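Local coordinates for imine reductase (Bacillus cereus, PDB 4D3F), which probably reduces cyclic imines to amines, using NADPH bound to its Rossmann-type domain as the hydride donor, at residues B[25-30]-B[48-53]; B[36-41]-B[61-66]; B[78-83]-B[104-109]. All blocks are in the same frame, centred on the assembly; numbering follows the deposited sequence.

Interaction 1 of 3, residues B[25-30]-B[48-53]. With NAP (NADP nicotinamide-adenine-dinucleotide phosphate), chain C.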
# COMPACT_ATOMS: atom_id res chain seq x y z
N THR B 25 17.35 31.88 12.95
CA THR B 25 16.19 32.52 12.38
C THR B 25 15.25 31.48 11.81
O THR B 25 15.70 30.55 11.12
CB THR B 25 16.60 33.47 11.28
OG1 THR B 25 17.22 34.64 11.85
CG2 THR B 25 15.32 33.98 10.55
N VAL B 26 13.95 31.64 12.05
CA VAL B 26 12.91 30.80 11.41
C VAL B 26 12.01 31.72 10.60
O VAL B 26 11.43 32.66 11.16
CB VAL B 26 12.06 30.06 12.43
CG1 VAL B 26 10.91 29.25 11.72
CG2 VAL B 26 12.91 29.11 13.27
N ILE B 27 11.87 31.43 9.32
CA ILE B 27 11.01 32.14 8.40
C ILE B 27 9.91 31.19 7.97
O ILE B 27 10.19 30.11 7.43
CB ILE B 27 11.81 32.58 7.21
CG1 ILE B 27 12.76 33.70 7.60
CG2 ILE B 27 10.86 33.07 6.09
CD1 ILE B 27 13.60 34.23 6.51
N GLY B 28 8.67 31.55 8.27
CA GLY B 28 7.54 30.68 7.95
C GLY B 28 7.01 30.12 9.25
O GLY B 28 7.57 29.26 9.87
N LEU B 29 5.87 30.61 9.69
CA LEU B 29 5.23 30.19 10.90
C LEU B 29 3.82 29.66 10.63
O LEU B 29 2.87 30.01 11.35
CB LEU B 29 5.16 31.33 11.97
CG LEU B 29 6.49 31.93 12.38
CD1 LEU B 29 6.24 33.11 13.27
CD2 LEU B 29 7.35 30.92 13.07
N GLY B 30 3.71 28.69 9.69
CA GLY B 30 2.69 27.68 9.76
C GLY B 30 2.86 26.78 10.94
O GLY B 30 3.75 27.02 11.79
N THR B 48 14.81 34.26 16.22
CA THR B 48 14.29 35.41 15.51
C THR B 48 13.29 34.82 14.49
O THR B 48 13.62 33.87 13.77
CB THR B 48 15.41 36.18 14.84
OG1 THR B 48 16.20 36.83 15.83
CG2 THR B 48 14.81 37.28 13.97
N VAL B 49 12.10 35.38 14.42
CA VAL B 49 11.05 34.85 13.49
C VAL B 49 10.50 35.95 12.61
O VAL B 49 10.47 37.16 12.97
CB VAL B 49 9.87 34.20 14.24
CG1 VAL B 49 10.38 33.05 15.07
CG2 VAL B 49 9.10 35.19 15.14
N TRP B 50 10.07 35.56 11.40
CA TRP B 50 9.33 36.46 10.49
C TRP B 50 8.25 35.56 9.86
O TRP B 50 8.51 34.41 9.55
CB TRP B 50 10.17 37.09 9.42
CG TRP B 50 9.42 37.94 8.47
CD1 TRP B 50 9.17 39.25 8.61
CD2 TRP B 50 8.80 37.53 7.25
NE1 TRP B 50 8.35 39.70 7.57
CE2 TRP B 50 8.15 38.66 6.71
CE3 TRP B 50 8.70 36.32 6.58
CZ2 TRP B 50 7.41 38.61 5.51
CZ3 TRP B 50 7.92 36.26 5.41
CH2 TRP B 50 7.35 37.43 4.87
N ASN B 51 7.10 36.17 9.62
CA ASN B 51 6.02 35.55 8.92
C ASN B 51 5.24 36.61 8.17
O ASN B 51 5.13 37.74 8.61
CB ASN B 51 5.12 34.82 9.91
CG ASN B 51 4.15 33.85 9.22
OD1 ASN B 51 2.90 33.84 9.41
ND2 ASN B 51 4.72 33.03 8.45
N ARG B 52 4.72 36.26 7.02
CA ARG B 52 3.83 37.16 6.28
C ARG B 52 2.68 37.63 7.18
O ARG B 52 2.33 38.81 7.20
CB ARG B 52 3.32 36.42 5.01
CG ARG B 52 2.13 37.10 4.33
CD ARG B 52 1.74 36.30 3.11
NE ARG B 52 1.15 35.01 3.47
CZ ARG B 52 0.62 34.18 2.58
NH1 ARG B 52 0.50 34.60 1.34
NH2 ARG B 52 0.12 33.02 2.97
N THR B 53 2.08 36.70 7.88
CA THR B 53 0.99 36.98 8.75
C THR B 53 1.62 37.12 10.16
O THR B 53 1.81 36.14 10.91
CB THR B 53 -0.10 35.90 8.72
OG1 THR B 53 -0.57 35.71 7.34
CG2 THR B 53 -1.21 36.21 9.68
PA NAP C . 1.66 26.16 5.60
O1A NAP C . 0.21 26.50 5.88
O2A NAP C . 2.15 25.54 4.33
O5B NAP C . 2.35 27.60 5.69
C5B NAP C . 3.74 27.67 5.66
C4B NAP C . 4.20 29.10 5.59
O4B NAP C . 4.29 29.53 4.22
C3B NAP C . 3.39 30.07 6.40
O3B NAP C . 4.38 30.90 7.00
C2B NAP C . 2.76 30.92 5.30
O2B NAP C . 2.49 32.31 5.63
C1B NAP C . 3.82 30.84 4.25
N9A NAP C . 3.35 31.23 2.92
C8A NAP C . 2.49 30.52 2.16
N7A NAP C . 2.35 31.19 1.01
C5A NAP C . 3.07 32.31 1.09
C6A NAP C . 3.29 33.46 0.25
N6A NAP C . 2.68 33.43 -0.93
N1A NAP C . 4.11 34.44 0.61
C2A NAP C . 4.73 34.42 1.83
N3A NAP C . 4.55 33.39 2.70
C4A NAP C . 3.77 32.32 2.35
O3 NAP C . 2.12 25.43 6.89
PN NAP C . 2.87 24.08 7.33
O1N NAP C . 1.86 23.07 7.68
O2N NAP C . 3.60 24.47 8.60
O5D NAP C . 3.77 23.64 6.14
C5D NAP C . 5.11 24.08 5.78
C4D NAP C . 5.85 23.03 4.98
O4D NAP C . 6.09 21.88 5.80
C3D NAP C . 5.00 22.50 3.80
O3D NAP C . 5.86 22.49 2.65
C2D NAP C . 4.45 21.17 4.27
O2D NAP C . 4.20 20.26 3.20
C1D NAP C . 5.66 20.71 5.11
N1N NAP C . 5.35 19.63 5.99
C2N NAP C . 4.22 19.72 6.73
C3N NAP C . 3.84 18.70 7.58
C7N NAP C . 2.59 18.93 8.40
O7N NAP C . 2.22 17.99 9.02
N7N NAP C . 2.05 20.15 8.63
C4N NAP C . 4.63 17.57 7.70
C5N NAP C . 5.83 17.48 6.95
C6N NAP C . 6.20 18.53 6.09
P2B NAP C . 1.17 32.67 6.45
O1X NAP C . 1.18 34.17 6.29
O2X NAP C . 0.01 31.92 5.70
O3X NAP C . 1.34 32.10 7.87
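Ile27 and Trp50 pair across the C-terminal ends of two parallel strands that flank helix 31-43 in the first beta-alpha-beta unit of a Rossmann fold. Ile27 CG2 lies at the indole edge, near its plane, 3.9 Å from Trp50 CE3. With CG anti to the backbone N (chi1 177°), Trp50 places its ring on the Thr25, Ile27 and Thr48 side of the sheet, where helix 71-77 packs on it. Leu29 crosses Val49 at about a right angle, its CD1 3.9 Å from Val49 CB. The strands are joined by Val26 N to Thr48 O, Trp50 N to Val26 O and Gly28 N to Trp50 O.

Gly28 and Gly30 fit the GxGxxG pattern: the positive phi of Gly28, awkward with a CB, is easily adopted by glycine, and Gly30, lacking a side chain, lets the NADP pyrophosphate come close. Arg52 and Thr53, after the second strand, hold the 2'-phosphate. Arg52, bent at chi3 (69°), sets one guanidinium face over the adenine, offset so that C5A lies toward its rim, with the phosphate at its edge. Arg52 NE meets NAP O1X at 2.9 Å, almost straight (178°), NH2 binds O2X, and Thr53 OG1 donates to NAP O1X over 2.6 Å.

Interaction 2 of 3, residues B[36-41]-B[61-66]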
# COMPACT_ATOMS: atom_id res chain seq x y z
N MET B 36 8.79 24.28 15.32
CA MET B 36 10.28 24.32 15.26
C MET B 36 10.78 25.50 16.14
O MET B 36 11.66 25.33 16.97
CB MET B 36 10.72 24.55 13.85
CG MET B 36 10.36 23.34 12.95
SD MET B 36 10.72 23.67 11.26
CE MET B 36 10.21 22.02 10.62
N ALA B 37 10.16 26.65 15.97
CA ALA B 37 10.54 27.81 16.80
C ALA B 37 10.35 27.55 18.27
O ALA B 37 11.20 27.94 19.09
CB ALA B 37 9.75 29.05 16.35
N ASP B 38 9.27 26.87 18.67
CA ASP B 38 8.99 26.56 20.02
C ASP B 38 10.07 25.64 20.61
O ASP B 38 10.57 25.86 21.76
CB ASP B 38 7.59 25.95 20.17
CG ASP B 38 7.17 25.80 21.63
OD1 ASP B 38 6.94 26.78 22.34
OD2 ASP B 38 7.07 24.66 22.05
N VAL B 39 10.41 24.59 19.86
CA VAL B 39 11.43 23.65 20.30
C VAL B 39 12.78 24.35 20.47
O VAL B 39 13.48 24.12 21.47
CB VAL B 39 11.51 22.45 19.35
CG1 VAL B 39 12.72 21.60 19.58
CG2 VAL B 39 10.27 21.57 19.58
N PHE B 40 13.15 25.19 19.52
CA PHE B 40 14.39 25.97 19.63
C PHE B 40 14.41 26.85 20.89
O PHE B 40 15.45 26.94 21.58
CB PHE B 40 14.70 26.83 18.41
CG PHE B 40 15.19 26.09 17.17
CD1 PHE B 40 16.27 25.21 17.21
CD2 PHE B 40 14.69 26.38 15.92
CE1 PHE B 40 16.79 24.63 16.11
CE2 PHE B 40 15.22 25.81 14.78
CZ PHE B 40 16.28 24.90 14.86
N LEU B 41 13.28 27.50 21.19
CA LEU B 41 13.18 28.41 22.34
C LEU B 41 13.33 27.61 23.60
O LEU B 41 14.14 27.99 24.49
CB LEU B 41 11.84 29.07 22.44
CG LEU B 41 11.60 30.29 21.59
CD1 LEU B 41 10.11 30.70 21.68
CD2 LEU B 41 12.51 31.48 21.94
N VAL B 61 6.21 34.93 20.75
CA VAL B 61 6.76 36.21 21.27
C VAL B 61 6.55 36.16 22.79
O VAL B 61 7.46 36.46 23.55
CB VAL B 61 6.17 37.44 20.60
CG1 VAL B 61 6.44 38.72 21.37
CG2 VAL B 61 6.67 37.58 19.20
N ALA B 62 5.40 35.69 23.24
CA ALA B 62 5.14 35.60 24.68
C ALA B 62 6.14 34.67 25.37
O ALA B 62 6.45 34.84 26.51
CB ALA B 62 3.70 35.14 24.92
N LYS B 63 6.66 33.69 24.67
CA LYS B 63 7.65 32.81 25.26
C LYS B 63 9.06 33.26 24.98
O LYS B 63 9.99 32.51 25.23
CB LYS B 63 7.51 31.38 24.69
CG LYS B 63 6.21 30.71 25.12
CD LYS B 63 6.16 29.28 24.64
CE LYS B 63 7.32 28.46 25.21
NZ LYS B 63 7.09 26.99 25.04
N GLY B 64 9.25 34.41 24.36
CA GLY B 64 10.61 34.91 24.16
C GLY B 64 11.15 35.00 22.77
O GLY B 64 12.27 35.52 22.57
N ALA B 65 10.37 34.58 21.74
CA ALA B 65 10.86 34.74 20.38
C ALA B 65 10.92 36.22 20.00
O ALA B 65 10.16 37.06 20.52
CB ALA B 65 9.97 34.05 19.36
N ILE B 66 11.81 36.55 19.12
CA ILE B 66 11.99 37.92 18.66
C ILE B 66 11.36 38.00 17.29
O ILE B 66 11.90 37.48 16.30
CB ILE B 66 13.44 38.23 18.50
CG1 ILE B 66 14.15 38.07 19.90
CG2 ILE B 66 13.73 39.58 17.93
CD1 ILE B 66 13.66 39.02 20.93
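Helix 31-43, the crossover helix of the first beta-alpha-beta unit in the Rossmann domain, meets here the Schellman motif that ends helix 58-62, on the outer surface of the domain. Two side chains of the crossover helix do the work, an acid at the solvent edge and a leucine one turn on.

Asp38 is turned with CG anti to its own N (chi1 -171°), which carries the carboxylate across to the end of Lys63. The ammonium forms a salt bridge, Lys63 NZ to Asp38 OD1 at 2.7 Å, reaching that oxygen from its syn side and 20° out of the carboxylate plane. A long, flexible lysine suits this place: its chain bends at chi3, and Lys63 CE also passes 3.3 Å from Asp38 OD1. The same nitrogen has a second acidic partner in Glu42, one helical turn after Asp38, so the two negative charges share one positive end.

Leu41 supplies the apolar part. Its CB points at the turn, and its forked end is pressed against backbone as much as side chain: Leu41 CD2 is 3.9 Å from Gly64 C, while Leu41 CD1 is 4.0 Å from Lys63 CB. Leu60 packs on Ala37, Leu41 and Ala65, adding to the apolar cluster beside the salt bridge. Alanine at position 65, with a single methyl, lets the chain run close to the leucine before entering strand 66-67.

Gly64 is the C-prime residue, and its positive phi (113°) is readily adopted by glycine. It turns the chain so that Gly64 N bonds to Val61 O and Ala65 N to Leu60 O. Beside the turn, Leu41 CD1 ends 4.1 Å from Ala65 CB.

Interaction 3 of 3, residues B[78-83]-B[104-109]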
# COMPACT_ATOMS: atom_id res chain seq x y z
N ASN B 78 20.87 36.44 11.77
CA ASN B 78 21.60 35.19 11.92
C ASN B 78 22.25 34.67 10.64
O ASN B 78 21.80 34.92 9.56
CB ASN B 78 20.72 34.08 12.49
CG ASN B 78 20.28 34.32 13.92
OD1 ASN B 78 19.06 34.62 14.25
ND2 ASN B 78 21.19 34.21 14.76
N GLU B 79 23.31 33.86 10.80
CA GLU B 79 23.85 33.07 9.70
C GLU B 79 22.88 31.95 9.28
O GLU B 79 22.71 31.71 8.06
CB GLU B 79 25.17 32.42 10.16
CG GLU B 79 25.87 31.63 9.04
CD GLU B 79 27.15 30.97 9.49
OE1 GLU B 79 27.22 30.57 10.66
OE2 GLU B 79 28.07 30.83 8.68
N LEU B 80 22.39 31.20 10.26
CA LEU B 80 21.54 30.00 9.97
C LEU B 80 20.06 30.44 9.92
O LEU B 80 19.53 30.97 10.90
CB LEU B 80 21.71 28.95 11.02
CG LEU B 80 20.95 27.64 10.78
CD1 LEU B 80 21.44 27.04 9.48
CD2 LEU B 80 21.11 26.72 11.96
N VAL B 81 19.41 30.15 8.80
CA VAL B 81 18.03 30.52 8.54
C VAL B 81 17.25 29.27 8.18
O VAL B 81 17.66 28.59 7.25
CB VAL B 81 17.97 31.53 7.40
CG1 VAL B 81 16.53 31.88 7.09
CG2 VAL B 81 18.78 32.79 7.72
N ILE B 82 16.22 28.92 8.95
CA ILE B 82 15.37 27.76 8.66
C ILE B 82 14.08 28.25 8.00
O ILE B 82 13.46 29.20 8.50
CB ILE B 82 14.93 27.03 9.90
CG1 ILE B 82 16.06 26.66 10.88
CG2 ILE B 82 14.01 25.84 9.58
CD1 ILE B 82 17.13 25.80 10.43
N LEU B 83 13.77 27.67 6.85
CA LEU B 83 12.55 28.03 6.10
C LEU B 83 11.54 26.91 6.22
O LEU B 83 11.85 25.77 5.91
CB LEU B 83 12.82 28.35 4.64
CG LEU B 83 13.78 29.55 4.63
CD1 LEU B 83 15.17 29.06 4.26
CD2 LEU B 83 13.45 30.68 3.75
N GLY B 104 26.58 34.96 2.38
CA GLY B 104 27.05 34.37 3.60
C GLY B 104 26.05 33.60 4.48
O GLY B 104 26.38 33.20 5.56
N LYS B 105 24.82 33.46 4.04
CA LYS B 105 23.81 32.84 4.87
C LYS B 105 23.71 31.36 4.54
O LYS B 105 24.09 30.95 3.42
CB LYS B 105 22.45 33.49 4.59
CG LYS B 105 22.34 34.98 4.87
CD LYS B 105 22.68 35.32 6.30
CE LYS B 105 22.88 36.84 6.50
NZ LYS B 105 23.05 37.07 7.93
N VAL B 106 23.27 30.57 5.52
CA VAL B 106 23.01 29.14 5.31
C VAL B 106 21.51 28.96 5.42
O VAL B 106 20.95 29.22 6.49
CB VAL B 106 23.74 28.26 6.31
CG1 VAL B 106 23.38 26.80 6.06
CG2 VAL B 106 25.25 28.52 6.18
N LEU B 107 20.84 28.59 4.31
CA LEU B 107 19.38 28.44 4.31
C LEU B 107 19.05 26.93 4.32
O LEU B 107 19.51 26.19 3.46
CB LEU B 107 18.76 29.09 3.11
CG LEU B 107 18.46 30.61 3.22
CD1 LEU B 107 19.74 31.35 3.39
CD2 LEU B 107 17.61 31.09 2.05
N VAL B 108 18.32 26.51 5.34
CA VAL B 108 17.90 25.12 5.47
C VAL B 108 16.40 25.11 5.12
O VAL B 108 15.55 25.67 5.84
CB VAL B 108 18.07 24.61 6.85
CG1 VAL B 108 17.61 23.17 6.95
CG2 VAL B 108 19.52 24.72 7.29
N ASN B 109 16.09 24.55 3.96
CA ASN B 109 14.75 24.61 3.45
C ASN B 109 14.01 23.34 3.72
O ASN B 109 14.36 22.31 3.18
CB ASN B 109 14.79 24.93 1.98
CG ASN B 109 13.45 25.46 1.48
OD1 ASN B 109 13.41 26.43 0.70
ND2 ASN B 109 12.38 24.99 2.05
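Strands 80-83 and 106-109 run parallel, their axes 4.8 Å apart at closest approach and inclined by 21°, with four backbone hydrogen bonds: Val106 N to Glu79 O, Val81 N to Val106 O, Val108 N to Val81 O and Leu83 N to Val108 O. They belong to a beta-alpha-beta unit of the Rossmann fold, with helix 88-95 in the crossover between them.

On one face, Leu80, Ile82, Val106 and Val108 form an apolar layer. Leu80 holds CG anti to N (chi1 -176°), which carries CD1 over to the neighbouring strand, 3.7 Å from Val108 CG2. Ile82 lies beside Val108, pointing the same way, its CD1 3.9 Å from Val108 CB. The beta-branched residues suit the extended backbone. On the other face, Leu83 comes obliquely over Leu107, with Leu83 CD1 3.8 Å from Leu107 CB.

At the solvent-facing start, Lys105 bends at chi2 (-58°) and its NZ donates to Asn78 O over 3.0 Å, from well above the carbonyl plane. It also donates to Leu75 O of helix 71-77. Two carbonyls thus hold the lysine, tying strand 106-109 to the loop before strand 80-83, whereas the middle of the contact rests mainly on backbone bonds and hydrocarbon.

How the interactions relate
All three contacts belong to the NADP-binding Rossmann domain. Interactions 1 and 3 are neighbouring parts of one sheet, centres about 12 Å apart: strands 23-27 and 80-83 lie side by side, joined by Thr25 O with Ile82 N and Ile27 N with Ile82 O, probable hydrogen bonds. Interaction 2 alternates with interaction 1 along the chain, its helix 31-43 linking strands 23-27 and 46-50; their centres are about 11 Å apart. Interaction 3 follows both, about 17 Å from interaction 2, yet Phe40 and Met36 of helix 31-43 still rest on Ile82. The crossover helix thus packs on strands from both sheet contacts, with the cofactor bound at the C-terminal ends of the parallel strands.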